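Long-range contacts in endonuclease 2 (PDB 4CXP), which cleaves RNA and single-stranded DNA, and to a lesser extent double-stranded DNA, into 5'-phosphorylated products with the help of three divalent metal ions: residues S67-N71 and A86-Y90; T93-Y99 and T257-F262; P128-Y133 and A216-Y222; M122-H126 and I208-E212; K137-T141 and A151-H155. All coordinates share one frame; numbering follows the deposited sequence. Where two conformers were deposited one is given.

Interaction 1 of 5, residues S67-N71 and A86-Y90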
# COMPACT_ATOMS: atom_id res chain seq x y z
N SER A 67 3.26 15.40 -9.53
CA SER A 67 2.38 14.80 -10.50
C SER A 67 2.76 13.37 -10.83
O SER A 67 3.92 12.97 -10.76
CB SER A 67 2.32 15.66 -11.74
OG SER A 67 3.48 15.52 -12.46
N TYR A 68 1.74 12.62 -11.22
CA TYR A 68 1.90 11.27 -11.72
C TYR A 68 1.05 11.13 -12.98
O TYR A 68 -0.10 11.55 -13.00
CB TYR A 68 1.43 10.23 -10.70
CG TYR A 68 1.18 8.88 -11.32
CD1 TYR A 68 2.23 8.06 -11.69
CD2 TYR A 68 -0.11 8.44 -11.59
CE1 TYR A 68 2.01 6.84 -12.31
CE2 TYR A 68 -0.34 7.23 -12.19
CZ TYR A 68 0.72 6.42 -12.55
OH TYR A 68 0.50 5.18 -13.13
N GLN A 69 1.63 10.54 -14.01
CA GLN A 69 0.91 10.15 -15.22
C GLN A 69 1.40 8.77 -15.64
O GLN A 69 2.60 8.55 -15.75
CB GLN A 69 1.13 11.14 -16.37
CG GLN A 69 0.67 12.55 -16.07
CD GLN A 69 0.87 13.52 -17.21
OE1 GLN A 69 0.09 14.47 -17.39
NE2 GLN A 69 1.92 13.31 -17.98
N TYR A 70 0.46 7.86 -15.88
CA TYR A 70 0.82 6.49 -16.25
C TYR A 70 1.77 6.44 -17.44
O TYR A 70 2.82 5.79 -17.40
CB TYR A 70 -0.43 5.67 -16.54
CG TYR A 70 -0.16 4.21 -16.85
CD1 TYR A 70 0.19 3.80 -18.13
CD2 TYR A 70 -0.26 3.25 -15.87
CE1 TYR A 70 0.44 2.47 -18.41
CE2 TYR A 70 -0.02 1.92 -16.14
CZ TYR A 70 0.34 1.53 -17.40
OH TYR A 70 0.58 0.20 -17.67
N ASN A 71 1.41 7.09 -18.52
CA ASN A 71 2.24 6.94 -19.71
C ASN A 71 3.65 7.49 -19.51
O ASN A 71 4.61 6.92 -20.02
CB ASN A 71 1.57 7.53 -20.95
CG ASN A 71 0.36 6.72 -21.39
OD1 ASN A 71 0.31 5.50 -21.21
ND2 ASN A 71 -0.61 7.39 -21.99
N ALA A 86 1.36 0.48 -10.52
CA ALA A 86 0.07 0.64 -11.21
C ALA A 86 -0.11 -0.42 -12.30
O ALA A 86 -1.17 -1.04 -12.42
CB ALA A 86 -0.08 2.04 -11.80
N GLY A 87 0.91 -0.60 -13.14
CA GLY A 87 0.86 -1.61 -14.18
C GLY A 87 0.70 -3.02 -13.62
O GLY A 87 -0.01 -3.84 -14.20
N ALA A 88 1.33 -3.29 -12.49
CA ALA A 88 1.19 -4.59 -11.83
C ALA A 88 -0.24 -4.80 -11.35
O ALA A 88 -0.79 -5.88 -11.50
CB ALA A 88 2.16 -4.71 -10.69
N ILE A 89 -0.85 -3.76 -10.78
CA ILE A 89 -2.23 -3.91 -10.34
C ILE A 89 -3.14 -4.21 -11.54
O ILE A 89 -3.98 -5.09 -11.45
CB ILE A 89 -2.68 -2.68 -9.54
CG1 ILE A 89 -1.98 -2.68 -8.17
CG2 ILE A 89 -4.19 -2.64 -9.37
CD1 ILE A 89 -2.08 -1.37 -7.42
N TYR A 90 -2.98 -3.50 -12.64
CA TYR A 90 -3.77 -3.83 -13.82
C TYR A 90 -3.55 -5.28 -14.25
O TYR A 90 -4.51 -5.99 -14.56
CB TYR A 90 -3.42 -2.90 -14.97
CG TYR A 90 -3.94 -1.47 -14.87
CD1 TYR A 90 -5.28 -1.20 -14.65
CD2 TYR A 90 -3.08 -0.41 -15.04
CE1 TYR A 90 -5.74 0.11 -14.64
CE2 TYR A 90 -3.53 0.90 -15.02
CZ TYR A 90 -4.87 1.16 -14.83
OH TYR A 90 -5.33 2.46 -14.80

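Interaction 2 of 5, residues T93-Y99 and T257-F262. With NAG (2-acetamido-2-deoxy-beta-D-glucopyranose), chain B.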
# COMPACT_ATOMS: atom_id res chain seq x y z
N THR A 93 -5.02 -7.90 -11.53
CA THR A 93 -6.46 -7.83 -11.49
C THR A 93 -7.08 -8.51 -12.75
O THR A 93 -8.04 -9.25 -12.66
CB THR A 93 -6.97 -6.38 -11.26
OG1 THR A 93 -6.51 -5.50 -12.24
CG2 THR A 93 -6.59 -5.84 -9.93
N THR A 94 -6.47 -8.25 -13.90
CA THR A 94 -6.93 -8.88 -15.13
C THR A 94 -6.83 -10.39 -15.02
O THR A 94 -7.75 -11.09 -15.40
CB THR A 94 -6.17 -8.34 -16.34
OG1 THR A 94 -6.52 -6.97 -16.51
CG2 THR A 94 -6.51 -9.11 -17.60
N GLN A 95 -5.72 -10.90 -14.50
CA GLN A 95 -5.57 -12.34 -14.34
C GLN A 95 -6.68 -12.92 -13.46
O GLN A 95 -7.24 -13.97 -13.78
CB GLN A 95 -4.21 -12.67 -13.74
CG GLN A 95 -3.06 -12.35 -14.66
CD GLN A 95 -1.73 -12.55 -14.00
OE1 GLN A 95 -1.59 -13.35 -13.08
NE2 GLN A 95 -0.73 -11.79 -14.45
N LEU A 96 -7.01 -12.25 -12.36
CA LEU A 96 -8.00 -12.80 -11.44
C LEU A 96 -9.41 -12.80 -12.02
O LEU A 96 -10.24 -13.57 -11.57
CB LEU A 96 -7.96 -12.03 -10.12
CG LEU A 96 -6.73 -12.33 -9.27
CD1 LEU A 96 -6.59 -11.29 -8.18
CD2 LEU A 96 -6.76 -13.73 -8.67
N LEU A 97 -9.69 -11.96 -13.01
CA LEU A 97 -10.98 -12.00 -13.70
C LEU A 97 -11.24 -13.35 -14.34
O LEU A 97 -12.39 -13.69 -14.60
CB LEU A 97 -11.06 -10.92 -14.78
CG LEU A 97 -11.19 -9.49 -14.26
CD1 LEU A 97 -10.99 -8.51 -15.41
CD2 LEU A 97 -12.55 -9.30 -13.61
N SER A 98 -10.18 -14.10 -14.62
CA SER A 98 -10.33 -15.42 -15.22
C SER A 98 -10.60 -16.54 -14.21
O SER A 98 -10.78 -17.70 -14.60
CB SER A 98 -9.09 -15.76 -16.06
OG SER A 98 -8.01 -16.12 -15.22
N TYR A 99 -10.64 -16.22 -12.92
CA TYR A 99 -10.82 -17.24 -11.90
C TYR A 99 -12.16 -17.91 -12.05
O TYR A 99 -13.19 -17.23 -12.10
CB TYR A 99 -10.73 -16.66 -10.49
CG TYR A 99 -10.93 -17.70 -9.41
CD1 TYR A 99 -9.98 -18.70 -9.22
CD2 TYR A 99 -12.06 -17.70 -8.59
CE1 TYR A 99 -10.14 -19.66 -8.24
CE2 TYR A 99 -12.24 -18.68 -7.61
CZ TYR A 99 -11.26 -19.65 -7.44
OH TYR A 99 -11.38 -20.63 -6.48
N THR A 257 -11.96 -3.75 -4.98
CA THR A 257 -11.39 -4.31 -6.20
C THR A 257 -11.62 -5.82 -6.27
O THR A 257 -12.07 -6.33 -7.30
CB THR A 257 -9.92 -3.92 -6.32
OG1 THR A 257 -9.80 -2.50 -6.31
CG2 THR A 257 -9.31 -4.46 -7.57
N LEU A 258 -11.33 -6.54 -5.19
CA LEU A 258 -11.58 -7.97 -5.16
C LEU A 258 -13.07 -8.27 -5.34
O LEU A 258 -13.44 -9.23 -6.02
CB LEU A 258 -11.05 -8.61 -3.89
CG LEU A 258 -9.52 -8.55 -3.70
CD1 LEU A 258 -9.12 -9.17 -2.38
CD2 LEU A 258 -8.77 -9.22 -4.84
N ASN A 259 -13.93 -7.46 -4.73
CA ASN A 259 -15.36 -7.67 -4.91
C ASN A 259 -15.78 -7.52 -6.37
O ASN A 259 -16.56 -8.32 -6.88
CB ASN A 259 -16.16 -6.71 -4.02
CG ASN A 259 -16.12 -7.11 -2.56
OD1 ASN A 259 -15.76 -8.23 -2.21
ND2 ASN A 259 -16.49 -6.19 -1.69
N ARG A 260 -15.25 -6.52 -7.05
CA ARG A 260 -15.54 -6.37 -8.48
C ARG A 260 -14.99 -7.53 -9.29
O ARG A 260 -15.67 -8.03 -10.18
CB ARG A 260 -14.96 -5.06 -8.99
CG ARG A 260 -15.78 -3.84 -8.65
CD ARG A 260 -15.30 -2.56 -9.33
NE ARG A 260 -13.96 -2.15 -8.91
CZ ARG A 260 -13.68 -1.35 -7.89
NH1 ARG A 260 -14.64 -0.78 -7.17
NH2 ARG A 260 -12.41 -1.08 -7.64
N ILE A 261 -13.76 -7.94 -9.02
CA ILE A 261 -13.11 -9.02 -9.76
C ILE A 261 -13.88 -10.32 -9.67
O ILE A 261 -14.10 -10.99 -10.68
CB ILE A 261 -11.68 -9.27 -9.21
CG1 ILE A 261 -10.74 -8.14 -9.63
CG2 ILE A 261 -11.12 -10.60 -9.69
CD1 ILE A 261 -9.44 -8.16 -8.86
N PHE A 262 -14.26 -10.69 -8.46
CA PHE A 262 -14.85 -12.00 -8.23
C PHE A 262 -16.36 -12.02 -8.38
O PHE A 262 -16.95 -13.09 -8.33
CB PHE A 262 -14.43 -12.53 -6.87
CG PHE A 262 -12.95 -12.82 -6.76
CD1 PHE A 262 -12.33 -13.70 -7.64
CD2 PHE A 262 -12.19 -12.26 -5.76
CE1 PHE A 262 -10.98 -13.98 -7.52
CE2 PHE A 262 -10.84 -12.56 -5.63
CZ PHE A 262 -10.24 -13.40 -6.52
C1 NAG B . 2.14 -9.91 -15.00
C2 NAG B . 3.56 -9.27 -14.96
C3 NAG B . 4.54 -10.20 -15.66
C4 NAG B . 4.46 -11.59 -15.04
C5 NAG B . 3.01 -12.07 -14.91
C6 NAG B . 2.89 -13.32 -14.06
C7 NAG B . 3.37 -6.81 -14.89
C8 NAG B . 3.47 -5.52 -15.63
N2 NAG B . 3.63 -7.94 -15.56
O3 NAG B . 5.86 -9.64 -15.60
O4 NAG B . 5.09 -12.58 -15.83
O5 NAG B . 2.16 -11.11 -14.31
O6 NAG B . 3.47 -13.07 -12.79
O7 NAG B . 3.05 -6.84 -13.69
O HOH W 1 -13.04 -13.70 -11.22

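Interaction 3 of 5, residues P128-Y133 and A216-Y222. With ZN (zinc ion), chain F.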
# COMPACT_ATOMS: atom_id res chain seq x y z
N PRO A 128 2.78 6.75 0.37
CA PRO A 128 3.17 7.91 -0.44
C PRO A 128 4.55 7.81 -1.08
O PRO A 128 4.73 8.21 -2.24
CB PRO A 128 3.06 9.07 0.55
CG PRO A 128 1.96 8.62 1.48
CD PRO A 128 2.22 7.14 1.66
N LEU A 129 5.53 7.32 -0.33
CA LEU A 129 6.89 7.24 -0.86
C LEU A 129 7.15 6.06 -1.77
O LEU A 129 8.24 5.91 -2.26
CB LEU A 129 7.93 7.36 0.25
CG LEU A 129 8.00 8.74 0.90
CD1 LEU A 129 9.01 8.75 2.02
CD2 LEU A 129 8.34 9.83 -0.09
N HIS A 130 6.12 5.26 -2.06
CA HIS A 130 6.15 4.32 -3.17
C HIS A 130 5.72 4.95 -4.50
O HIS A 130 5.77 4.28 -5.51
CB HIS A 130 5.32 3.06 -2.88
CG HIS A 130 6.06 2.07 -2.04
ND1 HIS A 130 6.33 0.80 -2.47
CD2 HIS A 130 6.66 2.18 -0.83
CE1 HIS A 130 7.05 0.17 -1.56
NE2 HIS A 130 7.27 0.99 -0.55
N VAL A 131 5.32 6.22 -4.48
CA VAL A 131 5.00 6.97 -5.71
C VAL A 131 5.69 8.31 -5.52
O VAL A 131 5.08 9.32 -5.08
CB VAL A 131 3.49 7.15 -5.95
CG1 VAL A 131 3.25 7.83 -7.29
CG2 VAL A 131 2.77 5.81 -5.87
N SER A 132 7.01 8.31 -5.73
CA SER A 132 7.81 9.46 -5.39
C SER A 132 9.09 9.49 -6.20
O SER A 132 9.18 8.85 -7.27
CB SER A 132 8.01 9.53 -3.87
OG SER A 132 8.91 8.57 -3.42
N TYR A 133 10.03 10.32 -5.77
CA TYR A 133 11.02 10.81 -6.70
C TYR A 133 12.07 9.77 -7.01
O TYR A 133 12.74 9.22 -6.11
CB TYR A 133 11.74 12.03 -6.17
CG TYR A 133 10.91 13.26 -5.88
CD1 TYR A 133 9.56 13.38 -6.26
CD2 TYR A 133 11.51 14.35 -5.27
CE1 TYR A 133 8.85 14.54 -5.98
CE2 TYR A 133 10.80 15.50 -5.01
CZ TYR A 133 9.47 15.59 -5.37
OH TYR A 133 8.79 16.75 -5.10
N ALA A 216 0.63 13.43 -1.61
CA ALA A 216 0.95 13.22 -0.20
C ALA A 216 2.46 13.20 0.05
O ALA A 216 2.93 13.69 1.07
CB ALA A 216 0.33 11.93 0.32
N ALA A 217 3.21 12.62 -0.88
CA ALA A 217 4.66 12.63 -0.75
C ALA A 217 5.16 14.06 -0.67
O ALA A 217 5.99 14.40 0.18
CB ALA A 217 5.31 11.88 -1.90
N CYS A 218 4.64 14.93 -1.54
CA CYS A 218 5.01 16.35 -1.54
C CYS A 218 4.61 17.07 -0.28
O CYS A 218 5.41 17.79 0.33
CB CYS A 218 4.38 17.09 -2.72
SG CYS A 218 5.20 16.81 -4.29
N ASP A 219 3.35 16.93 0.09
CA ASP A 219 2.77 17.78 1.14
C ASP A 219 3.02 17.28 2.54
O ASP A 219 2.94 18.06 3.49
CB ASP A 219 1.26 17.92 0.93
CG ASP A 219 0.89 18.60 -0.37
OD1 ASP A 219 1.62 19.52 -0.81
OD2 ASP A 219 -0.14 18.23 -0.94
N TRP A 220 3.27 15.98 2.69
CA TRP A 220 3.40 15.36 4.00
C TRP A 220 4.72 14.65 4.21
O TRP A 220 5.33 14.77 5.29
CB TRP A 220 2.26 14.38 4.25
CG TRP A 220 0.91 14.98 4.40
CD1 TRP A 220 -0.17 14.85 3.58
CD2 TRP A 220 0.46 15.75 5.52
NE1 TRP A 220 -1.25 15.50 4.10
CE2 TRP A 220 -0.89 16.07 5.30
CE3 TRP A 220 1.07 16.18 6.70
CZ2 TRP A 220 -1.64 16.82 6.20
CZ3 TRP A 220 0.32 16.93 7.61
CH2 TRP A 220 -1.02 17.24 7.36
N ALA A 221 5.18 13.84 3.27
CA ALA A 221 6.35 13.01 3.54
C ALA A 221 7.65 13.80 3.43
O ALA A 221 8.42 13.89 4.38
CB ALA A 221 6.37 11.78 2.64
N TYR A 222 7.90 14.36 2.25
CA TYR A 222 9.09 15.14 2.02
C TYR A 222 9.04 16.50 2.71
O TYR A 222 10.08 17.09 3.00
CB TYR A 222 9.26 15.40 0.53
CG TYR A 222 9.63 14.22 -0.35
CD1 TYR A 222 10.71 13.41 -0.07
CD2 TYR A 222 8.95 14.00 -1.54
CE1 TYR A 222 11.09 12.40 -0.93
CE2 TYR A 222 9.33 13.00 -2.41
CZ TYR A 222 10.40 12.20 -2.09
OH TYR A 222 10.78 11.23 -3.00
ZN ZN F . 8.77 0.56 0.90
O HOH W 2 10.44 -0.30 -0.01

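Interaction 4 of 5, residues M122-H126 and I208-E212. With ZN (zinc ion), chain E; ZN (zinc ion), chain G.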
# COMPACT_ATOMS: atom_id res chain seq x y z
N MET A 122 -1.75 -3.35 -4.01
CA MET A 122 -2.77 -2.38 -3.61
C MET A 122 -2.32 -1.66 -2.34
O MET A 122 -2.59 -0.47 -2.16
CB MET A 122 -4.11 -3.05 -3.40
CG MET A 122 -5.23 -2.04 -3.16
SD MET A 122 -5.54 -0.95 -4.56
CE MET A 122 -6.46 -2.08 -5.61
N GLY A 123 -1.64 -2.35 -1.43
CA GLY A 123 -1.05 -1.69 -0.31
C GLY A 123 0.08 -0.74 -0.68
O GLY A 123 0.07 0.43 -0.29
N ASP A 124 1.05 -1.22 -1.45
CA ASP A 124 2.21 -0.41 -1.77
C ASP A 124 1.83 0.86 -2.52
O ASP A 124 2.44 1.90 -2.29
CB ASP A 124 3.27 -1.21 -2.53
CG ASP A 124 4.25 -1.94 -1.64
OD1 ASP A 124 4.12 -1.81 -0.41
OD2 ASP A 124 5.12 -2.63 -2.20
N ILE A 125 0.84 0.82 -3.42
CA ILE A 125 0.48 2.01 -4.17
C ILE A 125 -0.13 3.08 -3.28
O ILE A 125 -0.27 4.22 -3.72
CB ILE A 125 -0.42 1.68 -5.38
CG1 ILE A 125 -0.34 2.78 -6.44
CG2 ILE A 125 -1.85 1.38 -4.95
CD1 ILE A 125 -0.96 2.36 -7.76
N HIS A 126 -0.48 2.74 -2.04
CA HIS A 126 -0.97 3.70 -1.06
C HIS A 126 0.10 4.27 -0.14
O HIS A 126 -0.18 5.21 0.60
CB HIS A 126 -2.12 3.09 -0.24
CG HIS A 126 -3.41 3.08 -0.98
ND1 HIS A 126 -3.79 2.09 -1.85
CD2 HIS A 126 -4.39 4.01 -1.04
CE1 HIS A 126 -4.94 2.42 -2.41
NE2 HIS A 126 -5.34 3.59 -1.94
N ILE A 208 -5.56 6.62 -9.93
CA ILE A 208 -6.18 7.52 -8.97
C ILE A 208 -5.36 7.53 -7.67
O ILE A 208 -5.08 8.57 -7.07
CB ILE A 208 -7.65 7.07 -8.68
CG1 ILE A 208 -8.50 7.12 -9.96
CG2 ILE A 208 -8.27 7.89 -7.56
CD1 ILE A 208 -8.57 8.48 -10.62
N TYR A 209 -5.01 6.33 -7.22
CA TYR A 209 -4.37 6.14 -5.95
C TYR A 209 -2.94 6.65 -5.97
O TYR A 209 -2.45 7.27 -5.02
CB TYR A 209 -4.41 4.67 -5.52
CG TYR A 209 -5.74 3.97 -5.77
CD1 TYR A 209 -6.94 4.66 -5.79
CD2 TYR A 209 -5.78 2.61 -5.98
CE1 TYR A 209 -8.14 4.04 -6.06
CE2 TYR A 209 -6.99 1.97 -6.24
CZ TYR A 209 -8.16 2.70 -6.27
OH TYR A 209 -9.37 2.07 -6.52
N ALA A 210 -2.26 6.42 -7.09
CA ALA A 210 -0.91 6.92 -7.27
C ALA A 210 -0.85 8.43 -7.31
O ALA A 210 0.04 9.04 -6.74
CB ALA A 210 -0.28 6.31 -8.52
N SER A 211 -1.81 9.05 -7.98
CA SER A 211 -1.85 10.52 -8.05
C SER A 211 -2.05 11.15 -6.69
O SER A 211 -1.40 12.14 -6.36
CB SER A 211 -2.91 10.98 -9.04
OG SER A 211 -2.48 10.75 -10.35
N GLU A 212 -2.91 10.55 -5.86
CA GLU A 212 -3.05 10.99 -4.46
C GLU A 212 -1.74 10.83 -3.72
O GLU A 212 -1.39 11.65 -2.87
CB GLU A 212 -4.09 10.12 -3.73
CG GLU A 212 -5.54 10.22 -4.21
CD GLU A 212 -6.42 9.08 -3.72
OE1 GLU A 212 -5.88 8.07 -3.24
OE2 GLU A 212 -7.67 9.22 -3.83
ZN ZN E . 6.48 -4.14 -1.49
ZN ZN G . 5.00 -2.55 1.32

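Interaction 5 of 5, residues K137-T141 and A151-H155. With ZN (zinc ion), chain F.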
# COMPACT_ATOMS: atom_id res chain seq x y z
N LYS A 137 15.40 7.95 -4.69
CA LYS A 137 14.98 6.57 -4.56
C LYS A 137 13.79 6.45 -3.61
O LYS A 137 13.78 5.65 -2.68
CB LYS A 137 16.15 5.67 -4.15
CG LYS A 137 17.32 5.75 -5.11
CD LYS A 137 18.34 4.67 -4.85
N GLY A 138 12.78 7.27 -3.84
CA GLY A 138 11.59 7.22 -3.01
C GLY A 138 11.85 7.54 -1.55
O GLY A 138 11.22 6.97 -0.66
N GLY A 139 12.79 8.44 -1.30
CA GLY A 139 13.18 8.80 0.03
C GLY A 139 14.18 7.89 0.70
O GLY A 139 14.62 8.17 1.80
N ASN A 140 14.58 6.81 0.03
CA ASN A 140 15.57 5.91 0.60
C ASN A 140 16.93 6.56 0.82
O ASN A 140 17.64 6.14 1.73
CB ASN A 140 15.74 4.66 -0.26
CG ASN A 140 14.70 3.62 0.04
OD1 ASN A 140 14.78 2.94 1.06
ND2 ASN A 140 13.72 3.49 -0.84
N THR A 141 17.27 7.59 0.05
CA THR A 141 18.57 8.23 0.20
C THR A 141 18.53 9.42 1.15
O THR A 141 19.55 10.08 1.32
CB THR A 141 19.14 8.68 -1.16
OG1 THR A 141 18.34 9.74 -1.66
CG2 THR A 141 19.19 7.54 -2.16
N ALA A 151 17.59 6.53 10.52
CA ALA A 151 16.61 5.94 9.63
C ALA A 151 16.56 6.74 8.36
O ALA A 151 16.80 7.93 8.37
CB ALA A 151 15.23 5.92 10.25
N ASN A 152 16.19 6.11 7.27
CA ASN A 152 15.90 6.86 6.06
C ASN A 152 14.40 7.17 5.98
O ASN A 152 13.57 6.51 6.61
CB ASN A 152 16.45 6.19 4.80
CG ASN A 152 15.70 4.95 4.42
OD1 ASN A 152 14.54 5.00 4.05
ND2 ASN A 152 16.36 3.81 4.50
N LEU A 153 14.07 8.19 5.20
CA LEU A 153 12.70 8.68 5.18
C LEU A 153 11.73 7.62 4.64
O LEU A 153 10.60 7.52 5.09
CB LEU A 153 12.62 9.97 4.38
CG LEU A 153 11.27 10.68 4.44
CD1 LEU A 153 10.93 11.13 5.85
CD2 LEU A 153 11.26 11.85 3.46
N HIS A 154 12.16 6.86 3.63
CA HIS A 154 11.32 5.82 3.11
C HIS A 154 10.92 4.81 4.20
O HIS A 154 9.75 4.45 4.33
CB HIS A 154 12.00 5.11 1.93
CG HIS A 154 11.09 4.14 1.26
ND1 HIS A 154 10.41 4.43 0.11
CD2 HIS A 154 10.68 2.91 1.63
CE1 HIS A 154 9.64 3.41 -0.21
NE2 HIS A 154 9.77 2.47 0.71
N HIS A 155 11.91 4.38 4.97
CA HIS A 155 11.68 3.43 6.03
C HIS A 155 10.76 4.00 7.12
O HIS A 155 9.97 3.27 7.71
CB HIS A 155 13.03 2.99 6.63
CG HIS A 155 12.92 1.80 7.54
ND1 HIS A 155 12.72 1.89 8.90
CD2 HIS A 155 12.97 0.48 7.26
CE1 HIS A 155 12.69 0.68 9.42
NE2 HIS A 155 12.84 -0.19 8.45
ZN ZN F . 8.77 0.56 0.90
O HOH W 3 14.12 1.61 3.36
O HOH W 2 10.44 -0.30 -0.01

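Interaction 1 of 5, residues S67-N71 and A86-Y90
Y70 and A86 mark the nearest backbone approach, with CA of Y70 7.8 Å from CA of A86: the start of a short helix, N-capped by Q69, faces the early turns of a longer one. At this spacing the bridging falls to side chains, and no hydrogen bond crosses. With CG of Y70 anti to its own nitrogen (chi1 -177°), the ring reaches toward the opposing helix edge first, near the A86 methyl (CD2 of Y70 to CB of A86, 4.2 Å). Its hydroxyl stops at G87, OH of Y70 lying 3.9 Å from CA of G87, where a larger residue would intrude. The Y70 and Y90 side chains run antiparallel alongside one another, CE2 of Y70 being 3.8 Å from CE2 of Y90, and their planes differ by 68°. A serine in place of Y70 would probably leave the Y90 ring edge and the A86 methyl without this apolar neighbour and open a gap beside G87. Y68 sets its OH 3.5 Å from CB of A86. Residues 67-71 probably help bind substrate, as in related nucleases. The contact abuts helix 206-221, where D207 hydrogen-bonds the hydroxyls of both Y68 and Y90, while helix 111-124 backs A88 and I89 through F121.

Interaction 2 of 5, residues T93-Y99 and T257-F262
I261 and F262, which pack on L96, belong to a C-terminal propeptide removed from the mature enzyme, yet here they form the last turn of a helix and are fitted closely. CG2 of I261 presses on CB of L96 at 3.5 Å, tighter than ordinary van der Waals contact, and the backbones come within 5.4 Å between CA of L97 and CA of I261. The same CG2 lies over one face of the F262 ring, toward its rim. The CG1-CD1 branch of I261 leaves at about a right angle to CG2, its CD1 3.8 Å from CG2 of T93 in one of that threonine's two conformers. F262 swings toward the neighbouring helix, its CG beside its own nitrogen (chi1 -66°), so that CZ of F262 comes 4.1 Å from CD2 of L96. CB of Y99 approaches the F262 edge, CE1, at 4.0 Å, and the two aromatic planes stand 81° apart. No direct hydrogen bond crosses; a water 2.8 Å from O of L96 also reaches O of I261, though it has further acceptors nearby. Pointing away from residues 257-262, Q95 donates from NE2 to O5 of an N-acetylglucosamine at 3.0 Å and also bonds N91, the glycosylated asparagine. The contact joins the ends of helices 85-96 and 233-262; helix 111-124 flanks it through V118 and M122, and helix 19-28 supplies A24 under F262 and E27 for the Y99 hydroxyl.

Interaction 3 of 5, residues P128-Y133 and A216-Y222
The Y222 ring has L129 over one face and Y133 approaching obliquely from the other side. The methyl CD2 of L129 lies 3.9 Å from the Y222 centroid and 19° off the normal, a CH-pi contact. The Y133 ring is tilted by 35°; CE2 of Y222 stands over the centre of one Y133 face, and the centroids are 4.6 Å apart. N of Y133 donates to OH of Y222 at 3.0 Å (160° at the hydrogen), and D136 bonds the same oxygen. Packing by L129 and Y133 thus limits rotation of the ring, while the two bonds fix where its hydroxyl sits. S132 turns its OG back to O of L129 at 3.0 Å, approaching from above the carbonyl plane and linking this strand residue to the 3-10 segment. Small residues let the helix approach: CB of A217 is 3.7 Å from O of P128, CB of A216 is 3.9 Å from CG of P128, and A221 touches L129. A wider pi-type turn occurs at 217-221, and A216 O accepts from both W220 N and A221 N. H130, next after L129, binds zinc through NE2 together with H154 and D158, and the L129 side chain also packs on H154. Strand 131-133 pairs in parallel with strand 60-62, the C66-C218 disulfide pins helix 206-221 nearby, and helix 153-169 presses W157 on L129 and A221.

Interaction 4 of 5, residues M122-H126 and I208-E212
Y209 is the hub, meeting H126, M122 and I125 with its buried ring. The imidazole of H126 meets it obliquely, CE1 of H126 lying 3.7 Å from CD2 of Y209, with the two planes 31° apart. Two successive kinks in the M122 chain, in the conformer described, bring SD to 3.7 Å from CE2 of Y209, an oblique Met-aromatic contact. I125 sets CG2 at the tyrosine's edge and its CD1 4.1 Å from CB of A210. H126 is positioned from within its own segment: ND1 donates to O of M122 at 2.8 Å, nearly straight (168°) and in the ring plane. R253 bonds its NE2, consistent with a neutral ring protonated on ND1. A phenylalanine in place of H126 is likely to leave M122 O without its donor and R253 without its imidazole acceptor, leaving it E212, and to free the ring to turn against Y209. Further out, D124 bridges two zinc ions, OD1 binding at 2.1 Å the zinc of W1 and H6, OD2 that of D45, H58 and H120. The contact joins the D124-bearing segment of helix 111-124 to helix 206-221. Helix 233-262 borders it with R246 and R253, and helix 85-96 packs I89 on I125.

Interaction 5 of 5, residues K137-T141 and A151-H155
N140, whose amide overlies the H154 imidazole, grips one carbonyl twice: K137 O accepts from N140 N and, at 2.8 Å, from N140 ND2, the latter in the amide plane with 158° at the hydrogen. These bonds close a type I' turn over G138 and G139 and fix the amide's rotation. ND2 of N140 then lies over one face of H154, toward the rim, 3.4 Å from CG, with amide and ring planes only 20° apart. The edge of that ring is held by G138: ND1 of H154 donates to O of G138 at 2.8 Å, exactly in the ring plane. With its proton on ND1, H154 presents NE2 to zinc at 2.2 Å, and the G138 carbonyl would probably increase the donor strength of this ligand. A second, weak bond runs from N of H154 to O of G139. Both glycines have positive phi, and a CB on G139 would press on H154 N. N152 turns its amide back over its backbone (chi1 71°), which brings OD1 of N152 2.9 Å from N of H155, a capping bond. One water donates to OD1 of N140 at 2.7 Å and reaches ND2 of N152 weakly. The turn thus orients a second-shell carbonyl behind H154, which binds the same zinc as H130 and D158, just where strand 149-152, paired with strand 143-146, passes into helix 153-169.

From the N terminus, interaction 1 closes first, a short loop of 14 residues completed before any other contact opens. Helix 85-96 then runs on into interaction 2, whose wide loop shuts only at the C-terminal end of helix 233-262 and encloses the remaining three. Inside it interaction 4 opens at 122-126 and interaction 3 at 128-133; they close in the same order on helix 206-221, at 208-212 and 216-222, and so cross. Interaction 5, with nine residues between its segments, lies within both. Interactions 3 and 5 meet at one zinc ion, interaction 4 reaches the other two, and interactions 1 and 2 both touch interaction 4 by packing.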